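Local atomic coordinates of 2-oxoglutarate (2OG) and Fe(II)-dependent oxygenase superfamily protein (Arabidopsis thaliana, PDB entry 6KWA), a protein that probably catalyses the irreversible 2-oxoglutarate-dependent oxidation of the plant hormone indole-3-acetic acid to inactive 2-oxoindole-3-acetic acid, using a non-haem metal centre. Residues Leu15-Arg20 and Lys129-Tyr134; Thr176-Asp180 and Thr206-Asn210. All blocks are in the same frame, centred on the assembly; numbering follows the deposited sequence.

Contact 1: Leu15-Arg20 and Lys129-Tyr134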
ATOM      1  N   LEU A  15     -11.176 -16.627   8.824  1.00 43.72           N
ATOM      2  CA  LEU A  15     -10.664 -15.515   8.029  1.00 46.04           C
ATOM      3  C   LEU A  15      -9.743 -14.609   8.841  1.00 38.89           C
ATOM      4  O   LEU A  15      -8.613 -14.338   8.441  1.00 40.11           O
ATOM      5  CB  LEU A  15     -11.836 -14.701   7.460  1.00 43.15           C
ATOM      6  CG  LEU A  15     -11.413 -13.495   6.637  1.00 38.36           C
ATOM      7  CD1 LEU A  15     -10.437 -13.971   5.612  1.00 41.92           C
ATOM      8  CD2 LEU A  15     -12.648 -12.863   5.970  1.00 43.21           C
ATOM      9  N   ASN A  16     -10.240 -14.113   9.965  1.00 38.72           N
ATOM     10  CA  ASN A  16      -9.439 -13.257  10.843  1.00 36.97           C
ATOM     11  C   ASN A  16      -8.165 -13.926  11.326  1.00 40.77           C
ATOM     12  O   ASN A  16      -7.129 -13.285  11.449  1.00 37.83           O
ATOM     13  CB  ASN A  16     -10.287 -12.816  12.026  1.00 37.06           C
ATOM     14  CG  ASN A  16     -11.403 -11.901  11.601  1.00 43.96           C
ATOM     15  OD1 ASN A  16     -11.487 -11.537  10.422  1.00 42.34           O
ATOM     16  ND2 ASN A  16     -12.321 -11.598  12.517  1.00 42.08           N
ATOM     17  N   GLN A  17      -8.238 -15.218  11.621  1.00 38.09           N
ATOM     18  CA  GLN A  17      -7.050 -15.911  12.078  1.00 42.88           C
ATOM     19  C   GLN A  17      -6.032 -16.034  10.952  1.00 43.31           C
ATOM     20  O   GLN A  17      -4.826 -15.884  11.175  1.00 42.32           O
ATOM     21  CB  GLN A  17      -7.401 -17.277  12.627  1.00 49.13           C
ATOM     22  CG  GLN A  17      -6.226 -18.205  12.621  1.00 58.19           C
ATOM     23  CD  GLN A  17      -6.390 -19.294  13.622  1.00 69.52           C
ATOM     24  OE1 GLN A  17      -6.660 -19.026  14.797  1.00 73.60           O
ATOM     25  NE2 GLN A  17      -6.241 -20.540  13.176  1.00 79.37           N
ATOM     26  N   LYS A  18      -6.508 -16.332   9.747  1.00 42.99           N
ATOM     27  CA  LYS A  18      -5.598 -16.387   8.606  1.00 46.48           C
ATOM     28  C   LYS A  18      -4.958 -15.024   8.379  1.00 41.63           C
ATOM     29  O   LYS A  18      -3.783 -14.950   8.066  1.00 40.93           O
ATOM     30  CB  LYS A  18      -6.324 -16.858   7.333  1.00 41.35           C
ATOM     31  CG  LYS A  18      -6.382 -18.379   7.193  1.00 47.37           C
ATOM     32  CD  LYS A  18      -7.348 -18.788   6.084  1.00 45.07           C
ATOM     33  CE  LYS A  18      -7.378 -20.295   5.890  1.00 57.11           C
ATOM     34  NZ  LYS A  18      -8.284 -20.663   4.744  1.00 56.52           N
ATOM     35  N   ILE A  19      -5.722 -13.943   8.520  1.00 39.70           N
ATOM     36  CA  ILE A  19      -5.139 -12.624   8.339  1.00 36.59           C
ATOM     37  C   ILE A  19      -4.056 -12.389   9.397  1.00 41.29           C
ATOM     38  O   ILE A  19      -2.905 -12.019   9.082  1.00 38.00           O
ATOM     39  CB  ILE A  19      -6.216 -11.541   8.387  1.00 38.56           C
ATOM     40  CG1 ILE A  19      -6.974 -11.556   7.056  1.00 41.29           C
ATOM     41  CG2 ILE A  19      -5.588 -10.148   8.627  1.00 34.34           C
ATOM     42  CD1 ILE A  19      -8.349 -10.864   7.080  1.00 38.28           C
ATOM     43  N   ARG A  20      -4.403 -12.644  10.642  1.00 38.23           N
ATOM     44  CA  ARG A  20      -3.482 -12.412  11.733  1.00 34.20           C
ATOM     45  C   ARG A  20      -2.180 -13.217  11.566  1.00 38.39           C
ATOM     46  O   ARG A  20      -1.100 -12.693  11.763  1.00 38.22           O
ATOM     47  CB  ARG A  20      -4.139 -12.788  13.044  1.00 37.16           C
ATOM     48  CG  ARG A  20      -3.166 -12.850  14.211  1.00 39.90           C
ATOM     49  CD  ARG A  20      -3.941 -13.099  15.523  1.00 38.74           C
ATOM     50  NE  ARG A  20      -3.042 -13.495  16.601  1.00 37.64           N
ATOM     51  CZ  ARG A  20      -3.445 -13.774  17.834  1.00 41.45           C
ATOM     52  NH1 ARG A  20      -4.728 -13.720  18.141  1.00 40.79           N
ATOM     53  NH2 ARG A  20      -2.570 -14.108  18.756  1.00 41.05           N
ATOM     54  N   LYS A 129     -10.463  -6.098  10.801  1.00 43.13           N
ATOM     55  CA  LYS A 129     -10.294  -7.541  10.923  1.00 40.46           C
ATOM     56  C   LYS A 129      -9.060  -7.907  11.767  1.00 39.66           C
ATOM     57  O   LYS A 129      -9.077  -8.902  12.489  1.00 38.96           O
ATOM     58  CB  LYS A 129     -10.199  -8.197   9.555  1.00 38.70           C
ATOM     59  CG  LYS A 129     -11.507  -8.230   8.781  1.00 41.24           C
ATOM     60  CD  LYS A 129     -11.345  -9.059   7.519  1.00 37.67           C
ATOM     61  CE  LYS A 129     -12.532  -8.878   6.559  1.00 45.22           C
ATOM     62  NZ  LYS A 129     -13.791  -9.181   7.224  1.00 42.15           N
ATOM     63  N   LEU A 130      -7.981  -7.142  11.653  1.00 39.49           N
ATOM     64  CA  LEU A 130      -6.800  -7.368  12.501  1.00 38.27           C
ATOM     65  C   LEU A 130      -7.148  -7.163  13.978  1.00 42.46           C
ATOM     66  O   LEU A 130      -6.706  -7.911  14.833  1.00 42.91           O
ATOM     67  CB  LEU A 130      -5.670  -6.445  12.103  1.00 36.13           C
ATOM     68  CG  LEU A 130      -4.826  -6.940  10.934  1.00 44.97           C
ATOM     69  CD1 LEU A 130      -4.034  -5.756  10.445  1.00 44.59           C
ATOM     70  CD2 LEU A 130      -3.885  -8.051  11.396  1.00 40.30           C
ATOM     71  N   ALA A 131      -7.892  -6.115  14.294  1.00 40.76           N
ATOM     72  CA  ALA A 131      -8.304  -5.931  15.690  1.00 41.71           C
ATOM     73  C   ALA A 131      -9.187  -7.107  16.125  1.00 41.83           C
ATOM     74  O   ALA A 131      -9.065  -7.635  17.230  1.00 44.38           O
ATOM     75  CB  ALA A 131      -9.033  -4.629  15.866  1.00 42.67           C
ATOM     76  N   GLU A 132     -10.066  -7.545  15.239  1.00 43.16           N
ATOM     77  CA  GLU A 132     -10.932  -8.660  15.594  1.00 41.68           C
ATOM     78  C   GLU A 132     -10.159  -9.963  15.830  1.00 40.61           C
ATOM     79  O   GLU A 132     -10.527 -10.777  16.680  1.00 41.46           O
ATOM     80  CB  GLU A 132     -11.993  -8.859  14.507  1.00 39.47           C
ATOM     81  CG  GLU A 132     -13.020  -7.692  14.428  1.00 38.81           C
ATOM     82  CD  GLU A 132     -14.025  -7.872  13.295  1.00 40.37           C
ATOM     83  OE1 GLU A 132     -13.861  -8.799  12.455  1.00 44.20           O
ATOM     84  OE2 GLU A 132     -15.006  -7.103  13.252  1.00 50.33           O
ATOM     85  N   SER A 133      -9.089 -10.179  15.083  1.00 35.82           N
ATOM     86  CA  SER A 133      -8.343 -11.415  15.225  1.00 31.95           C
ATOM     87  C   SER A 133      -7.618 -11.474  16.560  1.00 33.87           C
ATOM     88  O   SER A 133      -7.179 -12.535  16.995  1.00 38.71           O
ATOM     89  CB  SER A 133      -7.333 -11.554  14.081  1.00 37.24           C
ATOM     90  OG  SER A 133      -6.242 -10.679  14.285  1.00 37.07           O
ATOM     91  N   TYR A 134      -7.472 -10.335  17.212  1.00 37.31           N
ATOM     92  CA  TYR A 134      -6.876 -10.320  18.539  1.00 39.38           C
ATOM     93  C   TYR A 134      -7.920 -10.246  19.662  1.00 45.23           C
ATOM     94  O   TYR A 134      -7.557 -10.256  20.847  1.00 43.16           O
ATOM     95  CB  TYR A 134      -5.906  -9.128  18.667  1.00 41.45           C
ATOM     96  CG  TYR A 134      -4.594  -9.309  17.927  1.00 45.43           C
ATOM     97  CD1 TYR A 134      -3.646 -10.206  18.378  1.00 41.65           C
ATOM     98  CD2 TYR A 134      -4.315  -8.585  16.766  1.00 41.38           C
ATOM     99  CE1 TYR A 134      -2.433 -10.389  17.693  1.00 48.05           C
ATOM    100  CE2 TYR A 134      -3.119  -8.765  16.066  1.00 46.22           C
ATOM    101  CZ  TYR A 134      -2.180  -9.662  16.528  1.00 45.64           C
ATOM    102  OH  TYR A 134      -0.979  -9.845  15.856  1.00 42.75           O
TER
HETATM  103  O   HOH W   1     -11.687 -13.469  15.253  1.00 47.45           O
HETATM  104  O   HOH W   2     -13.524 -11.334   8.922  1.00 50.33           O

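Contact 2: Thr176-Asp180 and Thr206-Asn210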
ATOM      1  N   THR A 176      -0.523  -1.268   3.877  1.00 42.43           N
ATOM      2  CA  THR A 176      -0.448  -0.771   2.508  1.00 46.77           C
ATOM      3  C   THR A 176      -1.208  -1.693   1.552  1.00 42.69           C
ATOM      4  O   THR A 176      -1.076  -2.902   1.631  1.00 40.43           O
ATOM      5  CB  THR A 176       1.018  -0.642   2.037  1.00 50.03           C
ATOM      6  OG1 THR A 176       1.711   0.271   2.897  1.00 48.33           O
ATOM      7  CG2 THR A 176       1.082  -0.138   0.588  1.00 47.41           C
ATOM      8  N   ILE A 177      -2.019  -1.122   0.664  1.00 43.55           N
ATOM      9  CA  ILE A 177      -2.701  -1.924  -0.359  1.00 40.44           C
ATOM     10  C   ILE A 177      -2.076  -1.631  -1.715  1.00 43.68           C
ATOM     11  O   ILE A 177      -2.087  -0.497  -2.176  1.00 41.19           O
ATOM     12  CB  ILE A 177      -4.223  -1.644  -0.382  1.00 37.55           C
ATOM     13  CG1 ILE A 177      -4.805  -1.947   1.004  1.00 37.92           C
ATOM     14  CG2 ILE A 177      -4.916  -2.449  -1.492  1.00 39.88           C
ATOM     15  CD1 ILE A 177      -6.257  -1.835   1.125  1.00 39.63           C
ATOM     16  N   LEU A 178      -1.500  -2.652  -2.349  1.00 42.04           N
ATOM     17  CA  LEU A 178      -0.783  -2.405  -3.593  1.00 42.45           C
ATOM     18  C   LEU A 178      -1.499  -3.071  -4.762  1.00 40.54           C
ATOM     19  O   LEU A 178      -1.668  -4.289  -4.778  1.00 36.46           O
ATOM     20  CB  LEU A 178       0.674  -2.925  -3.497  1.00 40.80           C
ATOM     21  CG  LEU A 178       1.538  -2.733  -4.764  1.00 48.12           C
ATOM     22  CD1 LEU A 178       1.989  -1.273  -4.897  1.00 45.99           C
ATOM     23  CD2 LEU A 178       2.751  -3.635  -4.762  1.00 45.54           C
ATOM     24  N   GLN A 179      -1.899  -2.270  -5.745  1.00 43.61           N
ATOM     25  CA  GLN A 179      -2.335  -2.795  -7.037  1.00 44.24           C
ATOM     26  C   GLN A 179      -1.092  -2.780  -7.920  1.00 45.47           C
ATOM     27  O   GLN A 179      -0.639  -1.719  -8.343  1.00 49.06           O
ATOM     28  CB  GLN A 179      -3.480  -1.955  -7.642  1.00 44.26           C
ATOM     29  CG  GLN A 179      -3.987  -2.446  -9.015  1.00 43.46           C
ATOM     30  CD  GLN A 179      -5.078  -1.559  -9.610  1.00 46.22           C
ATOM     31  OE1 GLN A 179      -5.829  -0.923  -8.889  1.00 47.17           O
ATOM     32  NE2 GLN A 179      -5.132  -1.485 -10.936  1.00 45.24           N
ATOM     33  N   ASP A 180      -0.502  -3.945  -8.147  1.00 46.93           N
ATOM     34  CA  ASP A 180       0.800  -4.001  -8.785  1.00 51.08           C
ATOM     35  C   ASP A 180       0.561  -4.148 -10.299  1.00 54.28           C
ATOM     36  O   ASP A 180      -0.564  -4.315 -10.716  1.00 55.53           O
ATOM     37  CB  ASP A 180       1.613  -5.164  -8.229  1.00 51.86           C
ATOM     38  CG  ASP A 180       3.093  -5.035  -8.522  1.00 59.95           C
ATOM     39  OD1 ASP A 180       3.469  -4.082  -9.224  1.00 63.38           O
ATOM     40  OD2 ASP A 180       3.880  -5.909  -8.088  1.00 61.44           O
ATOM     41  N   THR A 206      -5.908  -9.278  -8.174  1.00 55.79           N
ATOM     42  CA  THR A 206      -5.657  -9.495  -6.753  1.00 52.58           C
ATOM     43  C   THR A 206      -4.954  -8.240  -6.295  1.00 48.88           C
ATOM     44  O   THR A 206      -4.457  -7.460  -7.128  1.00 42.36           O
ATOM     45  CB  THR A 206      -4.764 -10.726  -6.478  1.00 50.36           C
ATOM     46  OG1 THR A 206      -3.432 -10.487  -6.961  1.00 47.00           O
ATOM     47  CG2 THR A 206      -5.345 -11.964  -7.143  1.00 54.73           C
ATOM     48  N   LEU A 207      -4.938  -8.029  -4.988  1.00 40.64           N
ATOM     49  CA  LEU A 207      -4.211  -6.912  -4.386  1.00 40.43           C
ATOM     50  C   LEU A 207      -3.182  -7.477  -3.384  1.00 44.27           C
ATOM     51  O   LEU A 207      -3.417  -8.522  -2.784  1.00 42.42           O
ATOM     52  CB  LEU A 207      -5.189  -5.943  -3.709  1.00 37.67           C
ATOM     53  CG  LEU A 207      -6.187  -5.265  -4.654  1.00 42.63           C
ATOM     54  CD1 LEU A 207      -7.356  -4.662  -3.925  1.00 33.92           C
ATOM     55  CD2 LEU A 207      -5.496  -4.187  -5.497  1.00 42.95           C
ATOM     56  N   ALA A 208      -2.043  -6.801  -3.226  1.00 39.77           N
ATOM     57  CA  ALA A 208      -1.016  -7.210  -2.277  1.00 40.30           C
ATOM     58  C   ALA A 208      -1.118  -6.346  -1.023  1.00 41.84           C
ATOM     59  O   ALA A 208      -1.145  -5.116  -1.100  1.00 40.16           O
ATOM     60  CB  ALA A 208       0.358  -7.081  -2.909  1.00 37.36           C
ATOM     61  N   ILE A 209      -1.178  -6.982   0.133  1.00 41.29           N
ATOM     62  CA  ILE A 209      -1.285  -6.235   1.374  1.00 38.35           C
ATOM     63  C   ILE A 209       0.013  -6.405   2.084  1.00 41.74           C
ATOM     64  O   ILE A 209       0.540  -7.502   2.124  1.00 39.62           O
ATOM     65  CB  ILE A 209      -2.414  -6.752   2.283  1.00 40.45           C
ATOM     66  CG1 ILE A 209      -3.679  -7.017   1.477  1.00 39.52           C
ATOM     67  CG2 ILE A 209      -2.669  -5.787   3.418  1.00 40.02           C
ATOM     68  CD1 ILE A 209      -4.246  -5.821   0.843  1.00 36.08           C
ATOM     69  N   ASN A 210       0.530  -5.349   2.679  1.00 40.38           N
ATOM     70  CA  ASN A 210       1.659  -5.556   3.553  1.00 43.10           C
ATOM     71  C   ASN A 210       1.539  -4.617   4.715  1.00 42.83           C
ATOM     72  O   ASN A 210       0.869  -3.586   4.630  1.00 39.33           O
ATOM     73  CB  ASN A 210       2.986  -5.339   2.833  1.00 43.31           C
ATOM     74  CG  ASN A 210       3.244  -3.908   2.575  1.00 48.40           C
ATOM     75  OD1 ASN A 210       2.863  -3.392   1.531  1.00 57.59           O
ATOM     76  ND2 ASN A 210       3.827  -3.215   3.553  1.00 49.83           N
TER

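Contact 1: Leu15-Arg20 and Lys129-Tyr134
Two helices of the shell outside the catalytic barrel cross here, with Asn16 and Arg20 of helix 12-25 meeting the C-terminal end of helix 106-133. The short helical segments stand nearly perpendicular, at 99°, and their axes come within 8.4 Å. Ser133 sits at the crossing. Its CB lies 3.2 Å from Asn16 O, and its OG turns back to Leu130 O of its own helix. Asn16 ND2 donates to Glu132 OE1 at 3.2 Å. The bond is bent, meets the anti side of the carboxylate, and joins two planes 49° apart. A water bridges Asn16 OD1 and Lys129 NZ, although its approach to OD1 is doubtfully short. The aliphatic part of Lys129 lies against Ile19, whose CD1 is 3.5 Å from Lys129 CD. Deeper in, Ile19 CG2 packs on Leu130 CD2. Helix 12-25 belongs to the N-terminal region that this family shares with other plant 2-oxoglutarate oxygenases, and Ile19 also touches Ile5 of strand 4-6. At the outer end, Arg20 runs extended, with CG anti to the backbone N (chi1 168°). This carries NH1 to the carbonyl of Ser133, where it donates to Ser133 O at 3.0 Å, near the guanidinium plane. Arg20 CD makes a CH-pi contact over the face of the Tyr134 ring, 4.0 Å from its centroid. Tyr134 CE1 lies over one guanidinium face, offset toward its rim. Glu24 OE2 ties both side chains together, through a salt bridge to Arg20 NE and a hydrogen bond from Tyr134 OH.

Contact 2: Thr176-Asp180 and Thr206-Asn210
Asn210 CG stands between its own backbone N and carbonyl carbon (chi1 73°), which lays the amide alongside Thr176. Thr176 has OG1 anti to its carbonyl carbon (chi1 -60°) and points the same way. Asn210 OD1 comes 3.4 Å from Thr176 CB, while Asn210 ND2 and Thr176 OG1 both turn to a third residue. Both bond to Asp171 OD2, and Asp171 is a ligand of the bound magnesium. These two residues are therefore a second shell that grips one carboxylate oxygen of the metal site. Replacing Asn210 with a leucine would probably leave Asp171 OD2 without its amide donor and make the carboxylate less firmly oriented.

Behind them the strands pair antiparallel. Thr176 and Asn210 form a hydrogen-bonded pair: Thr176 N donates to Asn210 O at 2.8 Å, and Asn210 N to Thr176 O at 3.1 Å. Leu178 and Ala208 form the next such pair, with Leu178 N to Ala208 O at 2.8 Å and Ala208 N to Leu178 O at 3.0 Å. Ile177 and Ile209 are the non-hydrogen-bonded pair between. Their side chains leave the other face, where Ile177 CG1 meets Ile209 CD1 at 3.9 Å. Leu207 CD2 reaches Gln179 CB at 3.7 Å. Leu122 and Leu126 of helix 106-133 pack on this isoleucine face. On the opposite face the Leu178 side chain touches Ser240, a residue of the 2-oxoglutarate site, which is empty of cosubstrate here. Asp180 makes a salt bridge with Arg238, another residue of that site. One face on a helix and the other toward the metal and the cosubstrate site is the pattern of the major sheet in the double-stranded beta-helix (jelly-roll) fold of Fe(II)/2-oxoglutarate oxygenases.

Overall arrangement
Helix 106-133 connects the two contacts. Its C-terminal end takes part in contact 1, while an earlier part of it packs on the sheet of contact 2. Helix 12-25 leads on to strand 28-32, which pairs with strand 207-211, so both helices of contact 1 are linked to the sheet of contact 2, one by packing and one through the chain. The contact centres are about 17 Å apart, and their nearest atoms about 7 Å, without touching. Contact 2 is close to the active site: the Asn210 side chain is about 5 Å from the magnesium ion. Contact 1 lies away from the annotated sites and is peripheral, its centre about 19 Å from that of the chain; the centre of contact 2 is about 6 Å from it.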